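Local coordinates for flagellar biosynthesis protein FlhA (Bacillus subtilis, PDB 3MIX) that takes part in type III export of flagellar proteins as an adaptor for late flagellar building blocks, represented here by its cytosolic domain, at residues T336-C341 with D359-S364; E281-V286 with V372-I377; D47-E52 with V87-R92; L106-N111 with A186-G191; P215-V220 with Y250-T255. All blocks are in the same frame, centred on the assembly; numbering follows the deposited sequence.

Contact 1: residues T336-C341 with D359-S364; sequences TAILLC and DLPVLS
Three backbone hydrogen bonds zip L339-C341 to P361-L363 in parallel register. L339 gives its N to P361 O (2.9 Å) and takes L363 N on its own O at 2.7 Å, both nearly in line with the acceptor C=O. The last bond, C341 N to L363 O, is longer at 3.1 Å and more bent, 140° at the hydrogen, with the donor tilted from the carbonyl plane. Before the first of these bonds A337 O meets carbon instead, P361 CD lying 3.2 Å away and L360 CD1 close by. On the face of L339 and V362, the C341 sulfur rests against V362 CG1 (4.0 Å); its first torsion of 60° sets SG between N and the carbonyl carbon. On the other face L340 CD2 reaches over to L363 CB (3.8 Å). I338 divides its branches between P361 and L363: the side chain crosses P361 at about a right angle, CG1 near its CG, and CG2 meets L363 CD1 at 4.0 Å. Helix 269-276 lies against I338 and L363 through F276. Shortening I338 to an alanine is likely to leave a gap beside P361, L363 and F276. The pair forms the two strands of a beta-alpha-beta unit whose helix, 343-353, packs V349 and L353 on L339, while V286 of strand 283-288 bonds to the backbones of I338 and L340.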
# COMPACT_ATOMS: atom_id res chain seq x y z
N THR A 336 1.43 10.41 -15.81
CA THR A 336 1.13 9.24 -14.97
C THR A 336 0.26 8.27 -15.76
O THR A 336 -0.83 8.64 -16.21
CB THR A 336 0.35 9.65 -13.68
OG1 THR A 336 0.82 10.92 -13.20
CG2 THR A 336 0.50 8.59 -12.58
N ALA A 337 0.74 7.04 -15.93
CA ALA A 337 0.01 6.04 -16.71
C ALA A 337 -1.14 5.41 -15.91
O ALA A 337 -0.92 4.80 -14.86
CB ALA A 337 0.96 4.98 -17.25
N ILE A 338 -2.36 5.58 -16.41
CA ILE A 338 -3.57 5.01 -15.81
C ILE A 338 -4.27 4.11 -16.83
O ILE A 338 -4.13 4.34 -18.03
CB ILE A 338 -4.54 6.13 -15.31
CG1 ILE A 338 -4.00 6.78 -14.03
CG2 ILE A 338 -5.95 5.59 -15.04
CD1 ILE A 338 -3.61 8.23 -14.20
N LEU A 339 -5.00 3.10 -16.37
CA LEU A 339 -5.75 2.19 -17.24
C LEU A 339 -7.24 2.11 -16.88
O LEU A 339 -7.58 1.78 -15.75
CB LEU A 339 -5.11 0.79 -17.22
CG LEU A 339 -5.69 -0.30 -18.14
CD1 LEU A 339 -5.48 0.05 -19.62
CD2 LEU A 339 -5.06 -1.64 -17.82
N LEU A 340 -8.12 2.42 -17.83
CA LEU A 340 -9.56 2.29 -17.63
C LEU A 340 -10.11 1.02 -18.27
O LEU A 340 -9.64 0.61 -19.33
CB LEU A 340 -10.33 3.48 -18.21
CG LEU A 340 -10.70 4.69 -17.35
CD1 LEU A 340 -11.52 5.66 -18.20
CD2 LEU A 340 -11.48 4.32 -16.09
N CYS A 341 -11.10 0.42 -17.62
CA CYS A 341 -11.79 -0.75 -18.14
C CYS A 341 -13.16 -0.83 -17.50
O CYS A 341 -13.48 -0.01 -16.63
CB CYS A 341 -10.99 -2.03 -17.90
SG CYS A 341 -10.66 -2.41 -16.17
N ASP A 359 2.23 -1.02 -9.57
CA ASP A 359 1.67 0.32 -9.38
C ASP A 359 1.16 1.03 -10.64
O ASP A 359 1.27 2.25 -10.76
CB ASP A 359 2.62 1.21 -8.57
CG ASP A 359 4.05 1.14 -9.05
OD1 ASP A 359 4.36 1.78 -10.07
OD2 ASP A 359 4.87 0.47 -8.38
N LEU A 360 0.60 0.26 -11.58
CA LEU A 360 -0.22 0.83 -12.64
C LEU A 360 -1.67 0.90 -12.14
O LEU A 360 -2.33 -0.14 -11.96
CB LEU A 360 -0.14 -0.01 -13.91
CG LEU A 360 -0.94 0.54 -15.10
CD1 LEU A 360 -0.24 1.73 -15.73
CD2 LEU A 360 -1.19 -0.54 -16.16
N PRO A 361 -2.19 2.12 -11.93
CA PRO A 361 -3.57 2.23 -11.46
C PRO A 361 -4.54 1.71 -12.51
O PRO A 361 -4.52 2.15 -13.67
CB PRO A 361 -3.76 3.73 -11.23
CG PRO A 361 -2.38 4.29 -11.14
CD PRO A 361 -1.56 3.45 -12.06
N VAL A 362 -5.35 0.74 -12.10
CA VAL A 362 -6.38 0.18 -12.96
C VAL A 362 -7.72 0.63 -12.41
O VAL A 362 -8.14 0.22 -11.33
CB VAL A 362 -6.28 -1.36 -13.03
CG1 VAL A 362 -7.35 -1.94 -13.95
CG2 VAL A 362 -4.91 -1.76 -13.50
N LEU A 363 -8.38 1.50 -13.17
CA LEU A 363 -9.65 2.08 -12.73
C LEU A 363 -10.81 1.50 -13.51
O LEU A 363 -10.62 0.97 -14.60
CB LEU A 363 -9.62 3.60 -12.87
CG LEU A 363 -8.53 4.37 -12.11
CD1 LEU A 363 -8.78 5.87 -12.28
CD2 LEU A 363 -8.46 3.97 -10.61
N SER A 364 -12.01 1.60 -12.95
CA SER A 364 -13.21 1.34 -13.70
C SER A 364 -13.96 2.67 -14.00
O SER A 364 -13.78 3.66 -13.28
CB SER A 364 -14.10 0.31 -13.00
OG SER A 364 -15.05 0.93 -12.16

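Contact 2: residues E281-V286 with V372-I377; sequences EVLKVV and VEVQSI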
# COMPACT_ATOMS: atom_id res chain seq x y z
N GLU A 281 -9.21 19.76 -16.37
CA GLU A 281 -8.23 19.26 -17.32
C GLU A 281 -8.59 17.83 -17.74
O GLU A 281 -9.04 17.03 -16.92
CB GLU A 281 -6.83 19.30 -16.70
CG GLU A 281 -5.76 18.54 -17.48
CD GLU A 281 -4.38 18.69 -16.88
OE1 GLU A 281 -3.94 19.84 -16.67
OE2 GLU A 281 -3.73 17.65 -16.63
N VAL A 282 -8.39 17.54 -19.02
CA VAL A 282 -8.61 16.20 -19.55
C VAL A 282 -7.55 15.23 -19.03
O VAL A 282 -6.35 15.53 -19.06
CB VAL A 282 -8.68 16.18 -21.12
CG1 VAL A 282 -7.51 16.95 -21.75
CG2 VAL A 282 -8.76 14.74 -21.65
N LEU A 283 -8.02 14.10 -18.53
CA LEU A 283 -7.17 13.06 -17.97
C LEU A 283 -6.70 12.09 -19.06
O LEU A 283 -7.51 11.54 -19.81
CB LEU A 283 -7.93 12.32 -16.88
CG LEU A 283 -7.24 11.20 -16.10
CD1 LEU A 283 -6.04 11.72 -15.32
CD2 LEU A 283 -8.26 10.54 -15.18
N LYS A 284 -5.38 11.89 -19.13
CA LYS A 284 -4.77 11.00 -20.12
C LYS A 284 -4.88 9.54 -19.67
O LYS A 284 -4.23 9.14 -18.70
CB LYS A 284 -3.30 11.37 -20.36
CG LYS A 284 -2.94 12.85 -20.20
CD LYS A 284 -3.24 13.68 -21.43
CE LYS A 284 -2.57 15.05 -21.33
NZ LYS A 284 -2.87 15.93 -22.50
N VAL A 285 -5.68 8.75 -20.38
CA VAL A 285 -6.03 7.39 -19.96
C VAL A 285 -5.95 6.35 -21.08
O VAL A 285 -6.59 6.50 -22.12
CB VAL A 285 -7.45 7.36 -19.34
CG1 VAL A 285 -8.03 5.97 -19.36
CG2 VAL A 285 -7.44 7.90 -17.91
N VAL A 286 -5.17 5.29 -20.87
CA VAL A 286 -5.17 4.12 -21.76
C VAL A 286 -6.43 3.31 -21.49
O VAL A 286 -6.79 3.07 -20.33
CB VAL A 286 -3.91 3.22 -21.55
CG1 VAL A 286 -3.97 1.98 -22.42
CG2 VAL A 286 -2.64 3.99 -21.84
N VAL A 372 -16.06 14.01 -15.45
CA VAL A 372 -14.63 13.91 -15.78
C VAL A 372 -14.38 13.70 -17.28
O VAL A 372 -14.97 12.80 -17.90
CB VAL A 372 -13.94 12.79 -14.94
CG1 VAL A 372 -12.49 12.62 -15.33
CG2 VAL A 372 -14.04 13.13 -13.47
N GLU A 373 -13.52 14.54 -17.85
CA GLU A 373 -13.15 14.45 -19.27
C GLU A 373 -12.03 13.44 -19.48
O GLU A 373 -10.87 13.70 -19.13
CB GLU A 373 -12.74 15.83 -19.84
CG GLU A 373 -13.83 16.91 -19.78
CD GLU A 373 -13.57 18.10 -20.71
OE1 GLU A 373 -12.40 18.56 -20.81
OE2 GLU A 373 -14.54 18.59 -21.34
N VAL A 374 -12.37 12.29 -20.05
CA VAL A 374 -11.40 11.21 -20.26
C VAL A 374 -11.18 10.90 -21.74
O VAL A 374 -12.13 10.81 -22.52
CB VAL A 374 -11.82 9.92 -19.53
CG1 VAL A 374 -11.02 8.72 -20.02
CG2 VAL A 374 -11.66 10.11 -18.03
N GLN A 375 -9.90 10.75 -22.10
CA GLN A 375 -9.51 10.49 -23.48
C GLN A 375 -8.40 9.44 -23.59
O GLN A 375 -7.38 9.51 -22.90
CB GLN A 375 -9.09 11.79 -24.17
CG GLN A 375 -8.83 11.66 -25.67
CD GLN A 375 -8.46 12.97 -26.34
OE1 GLN A 375 -9.08 13.36 -27.34
NE2 GLN A 375 -7.46 13.66 -25.81
N SER A 376 -8.60 8.48 -24.49
CA SER A 376 -7.62 7.43 -24.77
C SER A 376 -6.44 7.95 -25.61
O SER A 376 -6.61 8.79 -26.49
CB SER A 376 -8.27 6.25 -25.49
OG SER A 376 -9.41 5.77 -24.79
N ILE A 377 -5.26 7.42 -25.31
CA ILE A 377 -4.03 7.75 -26.01
C ILE A 377 -3.43 6.46 -26.57
O ILE A 377 -2.69 6.48 -27.56
CB ILE A 377 -3.03 8.47 -25.06
CG1 ILE A 377 -3.40 9.95 -24.92
CG2 ILE A 377 -1.59 8.37 -25.57
CD1 ILE A 377 -4.36 10.25 -23.80
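V282-V285 and E373-S376 run side by side in parallel register, L283 opposite V374 and K284 opposite Q375, their end-to-end directions 44° apart. L283 N is held by E373 O at 2.9 Å. The return bond from Q375 N to L283 O is weak at 3.4 Å, and V285 N then bonds Q375 O at 3.1 Å with the donor tilted 28° out of the carbonyl plane. Past it, S376 CA points its hydrogen almost straight at V285 O, 3.0 Å from the carbon. The side chains fall into two groups. On the side of L283 and V374, V285 lays CB and CG1 across V374 CG1, 3.9 Å from CB, the two valines slanting over each other. On the side of K284 and Q375, V282 CG2 touches Q375 CB at 3.9 Å and lies near E373 O; a chi1 of 49° gives CG1 the place between N and the carbonyl carbon and leaves CG2 for this contact. I377 bends CD1 back onto K284 CB (3.8 Å), while the amine end of K284 leads away. S376 OG turns to the hydroxyl of T287, to which it is hydrogen-bonded. V285 and V374 both touch L340 of the neighbouring strand 339-341. This is the pattern of a short parallel sheet with an edge strand: 374-375 is an outer strand beside the central 283-288, with 379-380 on its other flank.

Contact 3: residues D47-E52 with V87-R92; sequences DPIEFE and VIPVVR
R92 bends its chain at chi2 and chi3, which brings the guanidinium near the carboxylates of both D47 and E50. D47 OD1 makes a salt bridge to R92 NH2 at 3.3 Å. Its other oxygen, OD2, lies over one face of the guanidinium, the two planes turned 39° apart. E50 lies alongside and points the same way, but its OE1 is a long 4.0 Å from R92 NE and is hydrogen-bonded to H45. NE itself is buried with no hydrogen-bond partner in the model, which suggests a hold that is probably more electrostatic than directional. A leucine in place of R92 would probably leave D47 without its salt-bridge mate and remove the long ion pair to E50. The R92 backbone joins the strand by bonds to the neighbours of E50: its N to I49 O and its O from F51 N, each 2.8 Å and nearly straight. This is the point where strand 92-95 enters parallel to strand 49-53, completing a beta-alpha-beta crossover by way of helix 69-84. Before R92 the chains part, and a water fills the step, accepting from I49 N (3.0 Å) and donating to V90 O. Hydrophobic groups line the other side. The rings of P48 and P89 slide past each other, CB to CG 3.7 Å. With chi1 at -48°, I49 carries CG2 anti to N and onto V91 CG1 (3.9 Å), and it sends CD1 across I88 and P89. I49 also packs on L189 of helix 170-189.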
# COMPACT_ATOMS: atom_id res chain seq x y z
N ASP A 47 7.73 -8.12 15.21
CA ASP A 47 7.38 -6.70 15.24
C ASP A 47 6.90 -6.21 13.87
O ASP A 47 7.49 -6.52 12.85
CB ASP A 47 8.55 -5.86 15.72
CG ASP A 47 9.13 -6.33 17.03
OD1 ASP A 47 9.90 -7.31 17.02
OD2 ASP A 47 8.82 -5.72 18.07
N PRO A 48 5.82 -5.42 13.85
CA PRO A 48 5.33 -4.96 12.54
C PRO A 48 6.33 -4.13 11.75
O PRO A 48 6.39 -4.28 10.53
CB PRO A 48 4.08 -4.12 12.88
CG PRO A 48 3.96 -4.08 14.33
CD PRO A 48 5.11 -4.82 14.99
N ILE A 49 7.13 -3.29 12.42
CA ILE A 49 8.09 -2.44 11.75
C ILE A 49 9.38 -2.34 12.54
O ILE A 49 9.37 -1.97 13.71
CB ILE A 49 7.59 -0.96 11.54
CG1 ILE A 49 6.16 -0.88 10.97
CG2 ILE A 49 8.60 -0.16 10.68
CD1 ILE A 49 5.64 0.58 10.78
N GLU A 50 10.49 -2.66 11.88
CA GLU A 50 11.78 -2.62 12.52
C GLU A 50 12.73 -1.79 11.69
O GLU A 50 12.86 -2.02 10.48
CB GLU A 50 12.39 -4.03 12.65
CG GLU A 50 11.56 -5.03 13.40
CD GLU A 50 12.16 -6.43 13.28
OE1 GLU A 50 13.16 -6.69 13.98
OE2 GLU A 50 11.65 -7.25 12.49
N PHE A 51 13.40 -0.85 12.35
CA PHE A 51 14.45 -0.07 11.74
C PHE A 51 15.75 -0.41 12.46
O PHE A 51 15.87 -0.20 13.67
CB PHE A 51 14.14 1.42 11.85
CG PHE A 51 15.18 2.30 11.22
CD1 PHE A 51 15.16 2.57 9.86
CD2 PHE A 51 16.18 2.87 12.00
CE1 PHE A 51 16.12 3.38 9.28
CE2 PHE A 51 17.14 3.69 11.41
CZ PHE A 51 17.11 3.95 10.06
N GLU A 52 16.69 -0.96 11.69
CA GLU A 52 17.97 -1.43 12.17
C GLU A 52 19.11 -0.66 11.52
O GLU A 52 19.08 -0.36 10.33
CB GLU A 52 18.14 -2.91 11.84
CG GLU A 52 17.14 -3.80 12.56
CD GLU A 52 17.41 -5.28 12.33
OE1 GLU A 52 18.38 -5.63 11.63
OE2 GLU A 52 16.63 -6.10 12.87
N VAL A 87 -2.81 4.47 10.65
CA VAL A 87 -1.97 4.84 11.73
C VAL A 87 -0.97 3.71 11.95
O VAL A 87 -1.32 2.65 12.47
CB VAL A 87 -2.75 4.99 13.04
CG1 VAL A 87 -1.79 5.45 14.11
CG2 VAL A 87 -3.89 5.98 12.90
N ILE A 88 0.29 3.97 11.59
CA ILE A 88 1.32 2.98 11.73
C ILE A 88 1.60 2.70 13.19
O ILE A 88 1.50 3.60 14.05
CB ILE A 88 2.62 3.34 10.96
CG1 ILE A 88 3.28 4.59 11.57
CG2 ILE A 88 2.32 3.51 9.45
CD1 ILE A 88 4.73 4.80 11.12
N PRO A 89 1.90 1.44 13.49
CA PRO A 89 2.24 1.04 14.85
C PRO A 89 3.63 1.55 15.24
O PRO A 89 4.36 2.15 14.43
CB PRO A 89 2.21 -0.49 14.79
CG PRO A 89 2.61 -0.80 13.31
CD PRO A 89 1.97 0.32 12.52
N VAL A 90 3.94 1.33 16.51
CA VAL A 90 5.24 1.56 17.10
C VAL A 90 6.34 0.98 16.19
O VAL A 90 6.24 -0.16 15.73
CB VAL A 90 5.27 0.89 18.50
CG1 VAL A 90 6.67 0.85 19.11
CG2 VAL A 90 4.36 1.65 19.42
N VAL A 91 7.39 1.78 15.95
CA VAL A 91 8.57 1.30 15.23
C VAL A 91 9.62 0.79 16.21
O VAL A 91 9.95 1.45 17.20
CB VAL A 91 9.20 2.34 14.28
CG1 VAL A 91 10.38 1.71 13.56
CG2 VAL A 91 8.16 2.83 13.23
N ARG A 92 10.12 -0.41 15.94
CA ARG A 92 11.16 -0.97 16.77
C ARG A 92 12.52 -0.50 16.23
O ARG A 92 12.82 -0.64 15.05
CB ARG A 92 11.05 -2.50 16.78
CG ARG A 92 11.51 -3.14 18.06
CD ARG A 92 12.88 -3.77 17.92
NE ARG A 92 12.79 -5.20 17.62
CZ ARG A 92 13.17 -6.17 18.45
NH1 ARG A 92 13.67 -5.89 19.64
NH2 ARG A 92 13.04 -7.44 18.08
O HOH W 1 7.33 -2.51 15.32

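Contact 4: residues L106-N111 with A186-G191; sequences LKIKGN and AHELIG
The tip of a beta hairpin leans on the last turn of helix 170-189, I108 and K109 touching E188 and L189. I108 crosses both partners at about a right angle. Its CG2 branch does all the touching, 4.1 Å from L189 CD2 and 3.7 Å from E188 OE1. K109, bent at chi2, runs its chain alongside E188 O, with CD and CE each 3.7 Å from that oxygen; the nearest approach is through carbon, and no direct hydrogen bond crosses between the segments. The hairpin is closed by a type I' turn from I108 to N111, bonded both ways between these two residues, which joins strands 103-108 and 111-117. The turn puts G110 at backbone angles where a side chain would jam against K109 O. What polar link there is runs through one water, which donates to I108 O (2.7 Å) and accepts from N111 ND2 (2.8 Å). E188 OE1 lies at the same water, at a distance too short to be taken literally. The other carboxylate oxygen, OE2, is hydrogen-bonded to H185 ND1, one turn back, which would help fix the rotation of the E188 carboxylate. L189 also touches P48, in the loop just before strand 49-53.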
# COMPACT_ATOMS: atom_id res chain seq x y z
N LEU A 106 15.36 -1.52 6.91
CA LEU A 106 13.95 -1.47 7.32
C LEU A 106 13.24 -2.78 7.05
O LEU A 106 13.32 -3.33 5.96
CB LEU A 106 13.19 -0.32 6.63
CG LEU A 106 11.75 -0.08 7.14
CD1 LEU A 106 11.74 0.64 8.51
CD2 LEU A 106 10.93 0.68 6.14
N LYS A 107 12.54 -3.28 8.06
CA LYS A 107 11.77 -4.50 7.94
C LYS A 107 10.31 -4.21 8.23
O LYS A 107 10.00 -3.40 9.09
CB LYS A 107 12.29 -5.59 8.88
CG LYS A 107 13.80 -5.84 8.74
CD LYS A 107 14.37 -6.77 9.83
CE LYS A 107 13.99 -8.24 9.58
NZ LYS A 107 14.99 -9.20 10.15
N ILE A 108 9.43 -4.87 7.49
CA ILE A 108 8.01 -4.77 7.72
C ILE A 108 7.42 -6.17 7.85
O ILE A 108 7.51 -6.98 6.93
CB ILE A 108 7.29 -3.93 6.62
CG1 ILE A 108 7.60 -2.43 6.83
CG2 ILE A 108 5.77 -4.20 6.61
CD1 ILE A 108 7.18 -1.53 5.70
N LYS A 109 6.86 -6.46 9.01
CA LYS A 109 6.19 -7.74 9.22
C LYS A 109 7.19 -8.89 9.02
O LYS A 109 6.85 -9.93 8.47
CB LYS A 109 5.00 -7.85 8.26
CG LYS A 109 3.65 -8.12 8.91
CD LYS A 109 3.12 -6.95 9.74
CE LYS A 109 1.80 -7.35 10.43
NZ LYS A 109 1.09 -6.21 11.17
N GLY A 110 8.43 -8.67 9.45
CA GLY A 110 9.47 -9.71 9.39
C GLY A 110 10.34 -9.70 8.15
O GLY A 110 11.36 -10.36 8.14
N ASN A 111 9.97 -8.95 7.11
CA ASN A 111 10.76 -8.95 5.86
C ASN A 111 11.51 -7.66 5.63
O ASN A 111 10.97 -6.57 5.83
CB ASN A 111 9.86 -9.19 4.64
CG ASN A 111 8.93 -10.37 4.81
OD1 ASN A 111 9.38 -11.51 4.99
ND2 ASN A 111 7.63 -10.11 4.73
N ALA A 186 1.81 -0.52 2.91
CA ALA A 186 0.73 -0.12 3.85
C ALA A 186 -0.31 -1.19 4.03
O ALA A 186 -0.87 -1.36 5.12
CB ALA A 186 0.04 1.21 3.39
N HIS A 187 -0.58 -1.92 2.95
CA HIS A 187 -1.61 -2.93 2.96
C HIS A 187 -1.21 -4.10 3.85
O HIS A 187 -2.08 -4.82 4.34
CB HIS A 187 -1.90 -3.40 1.54
CG HIS A 187 -0.74 -4.06 0.86
ND1 HIS A 187 0.26 -3.35 0.23
CD2 HIS A 187 -0.44 -5.37 0.69
CE1 HIS A 187 1.13 -4.20 -0.30
NE2 HIS A 187 0.74 -5.42 -0.01
N GLU A 188 0.11 -4.28 4.06
CA GLU A 188 0.62 -5.29 4.97
C GLU A 188 0.51 -4.86 6.42
O GLU A 188 0.65 -5.69 7.30
CB GLU A 188 2.10 -5.59 4.68
CG GLU A 188 2.34 -6.47 3.45
CD GLU A 188 3.79 -6.48 3.05
OE1 GLU A 188 4.65 -6.56 3.95
OE2 GLU A 188 4.09 -6.37 1.83
N LEU A 189 0.29 -3.56 6.67
CA LEU A 189 0.28 -3.01 8.04
C LEU A 189 -1.10 -2.71 8.63
O LEU A 189 -1.23 -2.40 9.81
CB LEU A 189 1.16 -1.75 8.11
CG LEU A 189 2.68 -1.94 8.01
CD1 LEU A 189 3.39 -0.59 7.64
CD2 LEU A 189 3.25 -2.49 9.32
N ILE A 190 -2.15 -2.78 7.82
CA ILE A 190 -3.51 -2.65 8.36
C ILE A 190 -3.91 -4.01 9.00
O ILE A 190 -4.73 -4.75 8.45
CB ILE A 190 -4.52 -2.12 7.29
CG1 ILE A 190 -5.94 -1.95 7.86
CG2 ILE A 190 -4.59 -3.05 6.10
CD1 ILE A 190 -6.16 -0.77 8.74
N GLY A 191 -3.30 -4.35 10.13
CA GLY A 191 -3.64 -5.55 10.86
C GLY A 191 -4.93 -5.43 11.65
O GLY A 191 -5.66 -4.43 11.54
O HOH W 2 6.89 -7.44 4.36

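Contact 5: residues P215-V220 with Y250-T255; sequences PNPLSV and YGKLTT
P217 presses its ring onto the peptide of G251: CB stands 3.2 Å from G251 O, and CG 3.4 Å from G251 C. The closeness of the fit is consistent with a glycine here, since a CB would point at the ring and fall about 3.0 Å from P217 CG, with L218 CG also tight against it. K252 borders the same ring, crossing it at about a right angle, with CG 4.0 Å from P217 CG; a bend at the last torsion of the chain curls NZ back to the neighbourhood of P217 CD. Next to the proline, L218 and T255 slide past each other in opposite directions. L218 CD2 meets T255 CG2 at 3.8 Å; with chi1 at 66°, T255 OG1 lies between N and the carbonyl carbon, and CG2 is left to meet the leucine. No hydrogen bond spans the two segments, so the contact is made by packing. Each is fixed from its own side. The peptide before P217 is cis, and L218 O is tied to the T214 hydroxyl. In the other segment, Y250 O takes both L253 N (2.8 Å) and T254 N (3.1 Å), which curls 250-254 into a tight turn. Around this, S219 N-caps helix 220-232, its OG bonded to D222 N. The contact thus joins the loop between helices 207-213 and 220-232 to the one between helices 240-250 and 257-267, and L260 of the last helix packs against L218, Y250 and T254 alike.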
# COMPACT_ATOMS: atom_id res chain seq x y z
N PRO A 215 -20.12 -7.38 14.51
CA PRO A 215 -19.51 -8.57 13.90
C PRO A 215 -20.44 -9.38 12.98
O PRO A 215 -20.00 -10.36 12.41
CB PRO A 215 -19.07 -9.40 15.10
CG PRO A 215 -19.98 -8.96 16.24
CD PRO A 215 -20.71 -7.70 15.82
N ASN A 216 -21.69 -8.96 12.82
CA ASN A 216 -22.58 -9.61 11.85
C ASN A 216 -23.24 -8.57 10.95
O ASN A 216 -23.91 -7.69 11.46
CB ASN A 216 -23.66 -10.45 12.56
CG ASN A 216 -24.56 -11.19 11.57
OD1 ASN A 216 -24.40 -12.39 11.34
ND2 ASN A 216 -25.51 -10.48 10.98
N PRO A 217 -23.12 -8.71 9.62
CA PRO A 217 -22.62 -9.90 8.88
C PRO A 217 -21.12 -10.03 8.76
O PRO A 217 -20.62 -11.12 8.44
CB PRO A 217 -23.23 -9.70 7.48
CG PRO A 217 -23.37 -8.22 7.36
CD PRO A 217 -23.66 -7.68 8.72
N LEU A 218 -20.39 -8.95 9.03
CA LEU A 218 -18.97 -8.91 8.75
C LEU A 218 -18.10 -8.98 10.00
O LEU A 218 -18.27 -8.18 10.92
CB LEU A 218 -18.63 -7.65 7.93
CG LEU A 218 -19.30 -7.53 6.55
CD1 LEU A 218 -18.77 -6.29 5.78
CD2 LEU A 218 -19.12 -8.79 5.71
N SER A 219 -17.16 -9.92 10.02
CA SER A 219 -16.19 -9.99 11.12
C SER A 219 -15.18 -8.86 11.01
O SER A 219 -14.99 -8.27 9.94
CB SER A 219 -15.46 -11.34 11.09
OG SER A 219 -14.65 -11.40 9.91
N VAL A 220 -14.47 -8.57 12.11
CA VAL A 220 -13.33 -7.65 12.02
C VAL A 220 -12.38 -8.07 10.88
O VAL A 220 -11.87 -7.22 10.12
CB VAL A 220 -12.58 -7.54 13.37
CG1 VAL A 220 -11.30 -6.68 13.21
CG2 VAL A 220 -13.54 -6.96 14.48
N TYR A 250 -24.09 -3.88 1.53
CA TYR A 250 -23.77 -5.09 0.77
C TYR A 250 -23.43 -6.31 1.63
O TYR A 250 -23.58 -7.43 1.19
CB TYR A 250 -22.66 -4.81 -0.25
CG TYR A 250 -23.10 -4.01 -1.46
CD1 TYR A 250 -23.72 -4.64 -2.56
CD2 TYR A 250 -22.89 -2.63 -1.53
CE1 TYR A 250 -24.12 -3.91 -3.69
CE2 TYR A 250 -23.28 -1.88 -2.65
CZ TYR A 250 -23.89 -2.54 -3.73
OH TYR A 250 -24.25 -1.83 -4.83
N GLY A 251 -23.02 -6.08 2.87
CA GLY A 251 -22.56 -7.14 3.77
C GLY A 251 -23.51 -8.32 3.96
O GLY A 251 -23.07 -9.44 4.25
N LYS A 252 -24.81 -8.08 3.81
CA LYS A 252 -25.81 -9.14 3.96
C LYS A 252 -26.00 -9.94 2.67
O LYS A 252 -26.57 -11.03 2.68
CB LYS A 252 -27.15 -8.59 4.47
CG LYS A 252 -27.15 -8.40 6.00
CD LYS A 252 -28.41 -7.73 6.52
CE LYS A 252 -28.30 -7.44 8.03
NZ LYS A 252 -27.45 -6.26 8.37
N LEU A 253 -25.52 -9.39 1.57
CA LEU A 253 -25.64 -10.00 0.25
C LEU A 253 -24.38 -10.79 -0.05
O LEU A 253 -24.42 -11.72 -0.84
CB LEU A 253 -25.87 -8.93 -0.83
CG LEU A 253 -27.12 -8.03 -0.73
CD1 LEU A 253 -27.15 -6.96 -1.84
CD2 LEU A 253 -28.43 -8.85 -0.73
N THR A 254 -23.27 -10.42 0.57
CA THR A 254 -21.98 -11.07 0.35
C THR A 254 -20.97 -10.71 1.44
O THR A 254 -20.91 -9.56 1.90
CB THR A 254 -21.36 -10.72 -1.05
OG1 THR A 254 -20.11 -11.38 -1.18
CG2 THR A 254 -21.10 -9.22 -1.21
N THR A 255 -20.17 -11.70 1.83
CA THR A 255 -19.04 -11.46 2.72
C THR A 255 -17.72 -11.59 1.99
O THR A 255 -16.63 -11.50 2.60
CB THR A 255 -19.04 -12.38 3.97
OG1 THR A 255 -18.83 -13.74 3.55
CG2 THR A 255 -20.35 -12.27 4.74

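The five contacts fall into two pairs and a single one. Contacts 1 and 2, centres 11 Å apart, are joined through V286, whose O lies 2.9 Å from L340 N and whose N lies 3.2 Å from I338 O. Contacts 3 and 4, centres 8 Å apart, share the mixed sheet: P48 O is 2.7 Å from K109 N, and E50 O is 2.7 Å from K107 N. The pairs lie well apart, contacts 1 and 3 being 31 Å from centre to centre on opposite sides of the chain's centre. Contact 5 touches neither pair; its nearest atoms are about 6 Å from those of contact 4 and about 12 Å from those of contact 1.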